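Local coordinates for putative beta-glucosidase (Bifidobacterium adolescentis, PDB 5WAB), which is a glycoside hydrolase of family 3 that splits beta-glucosidic bonds, probably releasing terminal sugar units from larger glycosides, at residues Pro38-Thr43 against Asp283-Thr288; Lys17-Ser22 against His28-Glu33. All coordinates share one frame; numbering follows the deposited sequence.

Interaction 1 (Pro38-Thr43 against Asp283-Thr288)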
ATOM      1  N   PRO A  38     -31.634  -4.265   6.584  1.00 21.97           N
ATOM      2  CA  PRO A  38     -31.183  -5.515   5.961  1.00 22.14           C
ATOM      3  C   PRO A  38     -29.768  -5.873   6.377  1.00 22.02           C
ATOM      4  O   PRO A  38     -28.935  -5.007   6.654  1.00 21.54           O
ATOM      5  CB  PRO A  38     -31.258  -5.214   4.460  1.00 21.36           C
ATOM      6  CG  PRO A  38     -32.194  -4.029   4.349  1.00 23.24           C
ATOM      7  CD  PRO A  38     -31.948  -3.229   5.588  1.00 22.14           C
ATOM      8  N   GLY A  39     -29.505  -7.175   6.432  1.00 22.92           N
ATOM      9  CA  GLY A  39     -28.177  -7.649   6.757  1.00 23.40           C
ATOM     10  C   GLY A  39     -27.343  -7.837   5.507  1.00 24.10           C
ATOM     11  O   GLY A  39     -27.180  -8.958   5.020  1.00 25.20           O
ATOM     12  N   TYR A  40     -26.820  -6.734   4.977  1.00 23.29           N
ATOM     13  CA  TYR A  40     -26.072  -6.758   3.729  1.00 23.61           C
ATOM     14  C   TYR A  40     -24.797  -7.585   3.870  1.00 25.34           C
ATOM     15  O   TYR A  40     -24.227  -7.721   4.954  1.00 25.14           O
ATOM     16  CB  TYR A  40     -25.713  -5.337   3.299  1.00 23.45           C
ATOM     17  CG  TYR A  40     -26.891  -4.455   2.930  1.00 22.73           C
ATOM     18  CD1 TYR A  40     -27.939  -4.944   2.162  1.00 22.54           C
ATOM     19  CD2 TYR A  40     -26.944  -3.126   3.345  1.00 20.52           C
ATOM     20  CE1 TYR A  40     -29.004  -4.139   1.817  1.00 21.69           C
ATOM     21  CE2 TYR A  40     -28.005  -2.314   3.005  1.00 22.11           C
ATOM     22  CZ  TYR A  40     -29.036  -2.827   2.240  1.00 22.36           C
ATOM     23  OH  TYR A  40     -30.105  -2.033   1.898  1.00 22.08           O
ATOM     24  N   MET A  41     -24.328  -8.109   2.737  1.00 28.24           N
ATOM     25  CA  MET A  41     -23.140  -8.951   2.715  1.00 29.26           C
ATOM     26  C   MET A  41     -21.872  -8.108   2.761  1.00 28.67           C
ATOM     27  O   MET A  41     -21.775  -7.057   2.122  1.00 28.09           O
ATOM     28  CB  MET A  41     -23.116  -9.834   1.463  1.00 30.20           C
ATOM     29  CG  MET A  41     -21.864 -10.707   1.352  1.00 31.07           C
ATOM     30  SD  MET A  41     -21.736 -11.699  -0.157  1.00 32.57           S
ATOM     31  CE  MET A  41     -23.080 -12.865   0.064  1.00 33.06           C
ATOM     32  N   ILE A  42     -20.905  -8.582   3.538  1.00 29.88           N
ATOM     33  CA  ILE A  42     -19.575  -8.002   3.651  1.00 30.04           C
ATOM     34  C   ILE A  42     -18.592  -9.069   3.186  1.00 31.11           C
ATOM     35  O   ILE A  42     -18.700 -10.229   3.604  1.00 32.39           O
ATOM     36  CB  ILE A  42     -19.294  -7.557   5.104  1.00 28.85           C
ATOM     37  CG1 ILE A  42     -19.541  -6.062   5.266  1.00 27.63           C
ATOM     38  CG2 ILE A  42     -17.902  -7.913   5.555  1.00 29.59           C
ATOM     39  CD1 ILE A  42     -20.948  -5.652   4.956  1.00 28.10           C
ATOM     40  N   THR A  43     -17.657  -8.696   2.305  1.00 30.77           N
ATOM     41  CA  THR A  43     -16.698  -9.677   1.800  1.00 30.26           C
ATOM     42  C   THR A  43     -15.402  -8.995   1.373  1.00 29.61           C
ATOM     43  O   THR A  43     -15.347  -7.782   1.155  1.00 29.78           O
ATOM     44  CB  THR A  43     -17.263 -10.495   0.629  1.00 31.25           C
ATOM     45  OG1 THR A  43     -16.307 -11.486   0.239  1.00 33.84           O
ATOM     46  CG2 THR A  43     -17.551  -9.606  -0.566  1.00 30.59           C
ATOM     47  N   ASP A 283     -26.561   3.632  10.344  1.00 22.72           N
ATOM     48  CA  ASP A 283     -26.096   4.599   9.351  1.00 23.84           C
ATOM     49  C   ASP A 283     -25.364   3.916   8.205  1.00 23.96           C
ATOM     50  O   ASP A 283     -25.477   4.343   7.050  1.00 24.70           O
ATOM     51  CB  ASP A 283     -25.178   5.635  10.003  1.00 23.68           C
ATOM     52  CG  ASP A 283     -25.912   6.561  10.944  1.00 24.36           C
ATOM     53  OD1 ASP A 283     -27.123   6.771  10.748  1.00 26.46           O
ATOM     54  OD2 ASP A 283     -25.275   7.081  11.881  1.00 25.48           O
ATOM     55  N   LEU A 284     -24.601   2.862   8.505  1.00 22.08           N
ATOM     56  CA  LEU A 284     -23.920   2.116   7.452  1.00 19.58           C
ATOM     57  C   LEU A 284     -24.920   1.515   6.473  1.00 18.89           C
ATOM     58  O   LEU A 284     -24.734   1.583   5.254  1.00 20.73           O
ATOM     59  CB  LEU A 284     -23.041   1.025   8.055  1.00 18.86           C
ATOM     60  CG  LEU A 284     -22.366   0.142   7.006  1.00 17.43           C
ATOM     61  CD1 LEU A 284     -21.472   0.975   6.097  1.00 17.70           C
ATOM     62  CD2 LEU A 284     -21.593  -0.967   7.676  1.00 14.48           C
ATOM     63  N   VAL A 285     -25.982   0.901   6.993  1.00 19.76           N
ATOM     64  CA  VAL A 285     -27.015   0.347   6.122  1.00 19.18           C
ATOM     65  C   VAL A 285     -27.639   1.447   5.274  1.00 19.56           C
ATOM     66  O   VAL A 285     -27.838   1.279   4.065  1.00 20.81           O
ATOM     67  CB  VAL A 285     -28.069  -0.406   6.955  1.00 19.02           C
ATOM     68  CG1 VAL A 285     -29.301  -0.710   6.118  1.00 17.12           C
ATOM     69  CG2 VAL A 285     -27.479  -1.707   7.498  1.00 16.38           C
ATOM     70  N   ASN A 286     -27.923   2.603   5.883  1.00 19.21           N
ATOM     71  CA  ASN A 286     -28.531   3.698   5.132  1.00 20.49           C
ATOM     72  C   ASN A 286     -27.570   4.264   4.088  1.00 23.18           C
ATOM     73  O   ASN A 286     -28.000   4.670   3.001  1.00 21.98           O
ATOM     74  CB  ASN A 286     -29.017   4.782   6.092  1.00 19.38           C
ATOM     75  CG  ASN A 286     -30.235   4.337   6.899  1.00 19.47           C
ATOM     76  OD1 ASN A 286     -31.037   3.533   6.427  1.00 20.21           O
ATOM     77  ND2 ASN A 286     -30.372   4.851   8.116  1.00 18.50           N
ATOM     78  N   LYS A 287     -26.267   4.313   4.400  1.00 24.21           N
ATOM     79  CA  LYS A 287     -25.293   4.793   3.423  1.00 23.92           C
ATOM     80  C   LYS A 287     -25.201   3.869   2.214  1.00 25.16           C
ATOM     81  O   LYS A 287     -24.980   4.338   1.091  1.00 25.78           O
ATOM     82  CB  LYS A 287     -23.912   4.930   4.070  1.00 24.24           C
ATOM     83  CG  LYS A 287     -23.778   6.083   5.048  1.00 25.83           C
ATOM     84  CD  LYS A 287     -22.388   6.110   5.666  1.00 25.86           C
ATOM     85  CE  LYS A 287     -22.286   7.179   6.748  1.00 26.53           C
ATOM     86  NZ  LYS A 287     -20.935   7.203   7.394  1.00 27.63           N
ATOM     87  N   THR A 288     -25.383   2.566   2.418  1.00 24.69           N
ATOM     88  CA  THR A 288     -25.247   1.579   1.358  1.00 23.70           C
ATOM     89  C   THR A 288     -26.584   1.133   0.786  1.00 24.37           C
ATOM     90  O   THR A 288     -26.603   0.294  -0.120  1.00 26.27           O
ATOM     91  CB  THR A 288     -24.489   0.361   1.880  1.00 23.06           C
ATOM     92  OG1 THR A 288     -25.247  -0.244   2.932  1.00 22.85           O
ATOM     93  CG2 THR A 288     -23.140   0.784   2.433  1.00 22.77           C
TER
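P38 meets V285 where the chain runs toward a strand beside a helix, and the proline ring gives the contact its first grip. Its CD lies 3.7 Å from CG1 of V285, the two side chains crossing at a slant. The backbone of P38 joins in as well, because the other methyl of the valine, CG2, comes to 3.7 Å from P38 O. The two branches of V285 thus divide the proline between them: with CG1 anti to the backbone N (chi1 167°), one methyl takes the ring and the other the carbonyl.

Beyond the bend at G39, Y40 turns its ring to the helix. Its CE2 touches CG1 of V285 at 3.7 Å, the two side chains meeting at about a right angle, so this one methyl bridges P38 and Y40. P38 O stands 4.2 Å over one face of the Y40 ring, nearer its margin than its middle, while V285 O lies in the ring plane at the edge. The hydroxyl of T288 approaches the ring obliquely, OG1 standing 3.4 Å from CD2 of Y40. A chi1 of 63° in T288 swings that OG1 back over the preceding turn, where L284 O at 3.0 Å and V285 O both lie within reach of its single proton. The hydroxyl can therefore satisfy itself inside the helix and still lean on the aromatic ring. R289 and M292, further along the helix, extend the cover over Y40.

The chain then passes into strand 41-44, which pairs in parallel with strand 102-106. A late helix packed beside the approach to the first strand is consistent with the closing of a TIM barrel, the fold of the family 3 N-terminal domain.

Interaction 2 (Lys17-Ser22 against His28-Glu33)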
ATOM      1  N   LYS A  17     -30.792  -3.557  19.416  1.00 21.22           N
ATOM      2  CA  LYS A  17     -29.596  -2.724  19.412  1.00 21.58           C
ATOM      3  C   LYS A  17     -28.338  -3.567  19.570  1.00 20.53           C
ATOM      4  O   LYS A  17     -27.368  -3.409  18.816  1.00 20.96           O
ATOM      5  CB  LYS A  17     -29.667  -1.693  20.536  1.00 22.34           C
ATOM      6  CG  LYS A  17     -30.714  -0.623  20.374  1.00 23.33           C
ATOM      7  CD  LYS A  17     -30.628   0.337  21.549  1.00 23.40           C
ATOM      8  CE  LYS A  17     -31.747   1.338  21.535  1.00 23.92           C
ATOM      9  NZ  LYS A  17     -31.683   2.233  22.722  1.00 26.53           N
ATOM     10  N   ALA A  18     -28.338  -4.475  20.551  1.00 19.62           N
ATOM     11  CA  ALA A  18     -27.160  -5.296  20.803  1.00 19.80           C
ATOM     12  C   ALA A  18     -26.867  -6.242  19.650  1.00 21.50           C
ATOM     13  O   ALA A  18     -25.697  -6.534  19.378  1.00 24.18           O
ATOM     14  CB  ALA A  18     -27.327  -6.083  22.103  1.00 19.93           C
ATOM     15  N   SER A  19     -27.899  -6.728  18.953  1.00 20.29           N
ATOM     16  CA  SER A  19     -27.636  -7.641  17.845  1.00 19.00           C
ATOM     17  C   SER A  19     -26.876  -6.942  16.728  1.00 17.90           C
ATOM     18  O   SER A  19     -26.074  -7.576  16.035  1.00 16.16           O
ATOM     19  CB  SER A  19     -28.938  -8.244  17.306  1.00 19.06           C
ATOM     20  OG  SER A  19     -29.762  -7.267  16.701  1.00 20.91           O
ATOM     21  N   LEU A  20     -27.102  -5.639  16.547  1.00 16.45           N
ATOM     22  CA  LEU A  20     -26.420  -4.910  15.486  1.00 15.51           C
ATOM     23  C   LEU A  20     -24.914  -4.832  15.702  1.00 15.33           C
ATOM     24  O   LEU A  20     -24.180  -4.557  14.747  1.00 13.89           O
ATOM     25  CB  LEU A  20     -26.988  -3.494  15.375  1.00 12.31           C
ATOM     26  CG  LEU A  20     -28.399  -3.335  14.823  1.00 11.54           C
ATOM     27  CD1 LEU A  20     -28.731  -1.860  14.773  1.00 11.28           C
ATOM     28  CD2 LEU A  20     -28.534  -3.962  13.445  1.00 10.71           C
ATOM     29  N   THR A  21     -24.443  -5.068  16.924  1.00 16.04           N
ATOM     30  CA  THR A  21     -23.028  -4.946  17.243  1.00 16.46           C
ATOM     31  C   THR A  21     -22.231  -6.199  16.888  1.00 18.30           C
ATOM     32  O   THR A  21     -21.059  -6.306  17.283  1.00 21.06           O
ATOM     33  CB  THR A  21     -22.861  -4.594  18.724  1.00 16.44           C
ATOM     34  OG1 THR A  21     -23.304  -5.684  19.539  1.00 17.58           O
ATOM     35  CG2 THR A  21     -23.703  -3.371  19.052  1.00 16.36           C
ATOM     36  N   SER A  22     -22.842  -7.133  16.161  1.00 36.48           N
ATOM     37  CA  SER A  22     -22.159  -8.302  15.624  1.00 34.73           C
ATOM     38  C   SER A  22     -22.934  -8.776  14.405  1.00 33.29           C
ATOM     39  O   SER A  22     -24.161  -8.681  14.362  1.00 33.15           O
ATOM     40  CB  SER A  22     -22.044  -9.428  16.654  1.00 34.06           C
ATOM     41  OG  SER A  22     -23.318  -9.963  16.949  1.00 33.25           O
ATOM     42  N   HIS A  28     -22.237 -11.350   6.754  1.00 27.62           N
ATOM     43  CA  HIS A  28     -23.358 -10.433   6.653  1.00 26.57           C
ATOM     44  C   HIS A  28     -23.453  -9.600   7.919  1.00 25.51           C
ATOM     45  O   HIS A  28     -23.175 -10.079   9.020  1.00 26.53           O
ATOM     46  CB  HIS A  28     -24.684 -11.168   6.428  1.00 23.93           C
ATOM     47  CG  HIS A  28     -24.747 -11.913   5.134  1.00 24.90           C
ATOM     48  ND1 HIS A  28     -24.130 -13.130   4.940  1.00 26.02           N
ATOM     49  CD2 HIS A  28     -25.334 -11.596   3.955  1.00 24.92           C
ATOM     50  CE1 HIS A  28     -24.353 -13.540   3.704  1.00 26.80           C
ATOM     51  NE2 HIS A  28     -25.081 -12.628   3.086  1.00 26.16           N
ATOM     52  N   LEU A  29     -23.864  -8.348   7.747  1.00 24.37           N
ATOM     53  CA  LEU A  29     -24.237  -7.520   8.875  1.00 24.96           C
ATOM     54  C   LEU A  29     -25.469  -8.120   9.559  1.00 24.37           C
ATOM     55  O   LEU A  29     -26.136  -9.011   9.024  1.00 23.95           O
ATOM     56  CB  LEU A  29     -24.516  -6.094   8.406  1.00 25.29           C
ATOM     57  CG  LEU A  29     -23.424  -5.394   7.590  1.00 24.05           C
ATOM     58  CD1 LEU A  29     -23.928  -4.049   7.075  1.00 23.80           C
ATOM     59  CD2 LEU A  29     -22.153  -5.211   8.399  1.00 23.41           C
ATOM     60  N   GLN A  30     -25.761  -7.642  10.766  1.00 24.62           N
ATOM     61  CA  GLN A  30     -26.938  -8.134  11.470  1.00 25.82           C
ATOM     62  C   GLN A  30     -28.185  -7.597  10.787  1.00 25.31           C
ATOM     63  O   GLN A  30     -28.366  -6.381  10.670  1.00 25.44           O
ATOM     64  CB  GLN A  30     -26.921  -7.717  12.937  1.00 26.12           C
ATOM     65  CG  GLN A  30     -28.183  -8.122  13.696  1.00 26.79           C
ATOM     66  CD  GLN A  30     -28.460  -9.627  13.656  1.00 28.45           C
ATOM     67  OE1 GLN A  30     -27.611 -10.443  14.036  1.00 28.23           O
ATOM     68  NE2 GLN A  30     -29.658  -9.998  13.206  1.00 28.22           N
ATOM     69  N   GLY A  31     -29.036  -8.496  10.324  1.00 25.55           N
ATOM     70  CA  GLY A  31     -30.278  -8.072   9.723  1.00 25.62           C
ATOM     71  C   GLY A  31     -31.415  -7.982  10.716  1.00 25.29           C
ATOM     72  O   GLY A  31     -31.757  -8.973  11.370  1.00 24.82           O
ATOM     73  N   VAL A  32     -31.975  -6.784  10.866  1.00 25.63           N
ATOM     74  CA  VAL A  32     -33.234  -6.597  11.573  1.00 25.64           C
ATOM     75  C   VAL A  32     -34.249  -6.261  10.489  1.00 29.35           C
ATOM     76  O   VAL A  32     -34.709  -5.117  10.380  1.00 28.89           O
ATOM     77  CB  VAL A  32     -33.136  -5.489  12.639  1.00 23.98           C
ATOM     78  CG1 VAL A  32     -34.337  -5.539  13.581  1.00 25.26           C
ATOM     79  CG2 VAL A  32     -31.831  -5.594  13.413  1.00 23.64           C
ATOM     80  N   GLU A  33     -34.569  -7.254   9.649  1.00 32.41           N
ATOM     81  CA  GLU A  33     -35.435  -7.016   8.499  1.00 34.24           C
ATOM     82  C   GLU A  33     -36.830  -6.572   8.915  1.00 33.17           C
ATOM     83  O   GLU A  33     -37.516  -5.892   8.144  1.00 34.90           O
ATOM     84  CB  GLU A  33     -35.513  -8.264   7.620  1.00 39.13           C
ATOM     85  CG  GLU A  33     -34.330  -8.459   6.676  1.00 42.15           C
ATOM     86  CD  GLU A  33     -33.181  -9.218   7.320  1.00 46.08           C
ATOM     87  OE1 GLU A  33     -33.302  -9.587   8.510  1.00 46.40           O
ATOM     88  OE2 GLU A  33     -32.158  -9.450   6.634  1.00 47.01           O
TER
HETATM   89  O   HOH W   1     -24.569  -5.023  11.796  1.00 27.04           O
HETATM   90  O   HOH W   2     -25.440 -10.548  15.659  1.00 23.78           O
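Q30 reaches across to S19 and lays the carbon part of its side chain against the backbone there, a good example of a long polar residue doing apolar work. CG sits 3.2 Å from S19 O and CB 3.3 Å from S22 O, so two carbonyls press on the same aliphatic stem. CB and OG of S19 also pack against CG of Q30, although the serine hydroxyl gives its hydrogen bond to E16 O.

With CG anti to the backbone N (chi1 176°) and the chain bent at chi2 (57°), the amide of Q30 doubles back toward its own backbone. NE2 donates to G31 O at 3.0 Å, from above the carbonyl plane and with an N-H...O angle of only 140°. A water 2.7 Å from OE1 of Q30 lies within bonding reach of both that oxygen and OG of S22, a hydroxyl bonded in turn to D257, with more acceptors around it than it has protons. A second water accepts from Q30 N and donates to L20 O, stitching the two backbones together. Shortening this side chain to an alanine is likely to leave S19 without the aliphatic stem packed against it and the water beside S22 OG without the amide oxygen as a possible partner.

L20 supplies the apolar side of the contact. Its CD2 touches CG2 of V32 at 3.7 Å, the side chains crossing at about a right angle, and lies equally close to Q30 O.

The arrangement is that of an irregular loop folded back, partly through water, on the type I turn S19 to S22 beside helix 14-19, a segment leading into the first strand of the barrel.

How the interactions relate
Interaction 2 closes before interaction 1 opens, so the two come in series along the chain, their centres about 10 Å apart, on the same side of the chain's centre. They meet directly: L29 N probably donates to Y40 O at 2.9 Å, and the I42 and L29 side chains pack together. Helix 271-292 is common ground, since L20 and L29 rest on it through V282, M281 and L284, just as P38 and Y40 do through V285 and T288. Helix 14-19, its following loop and strand 41-44 are thus laid in turn along one late helix, joining an early part of the chain to a helix that comes some 240 residues later.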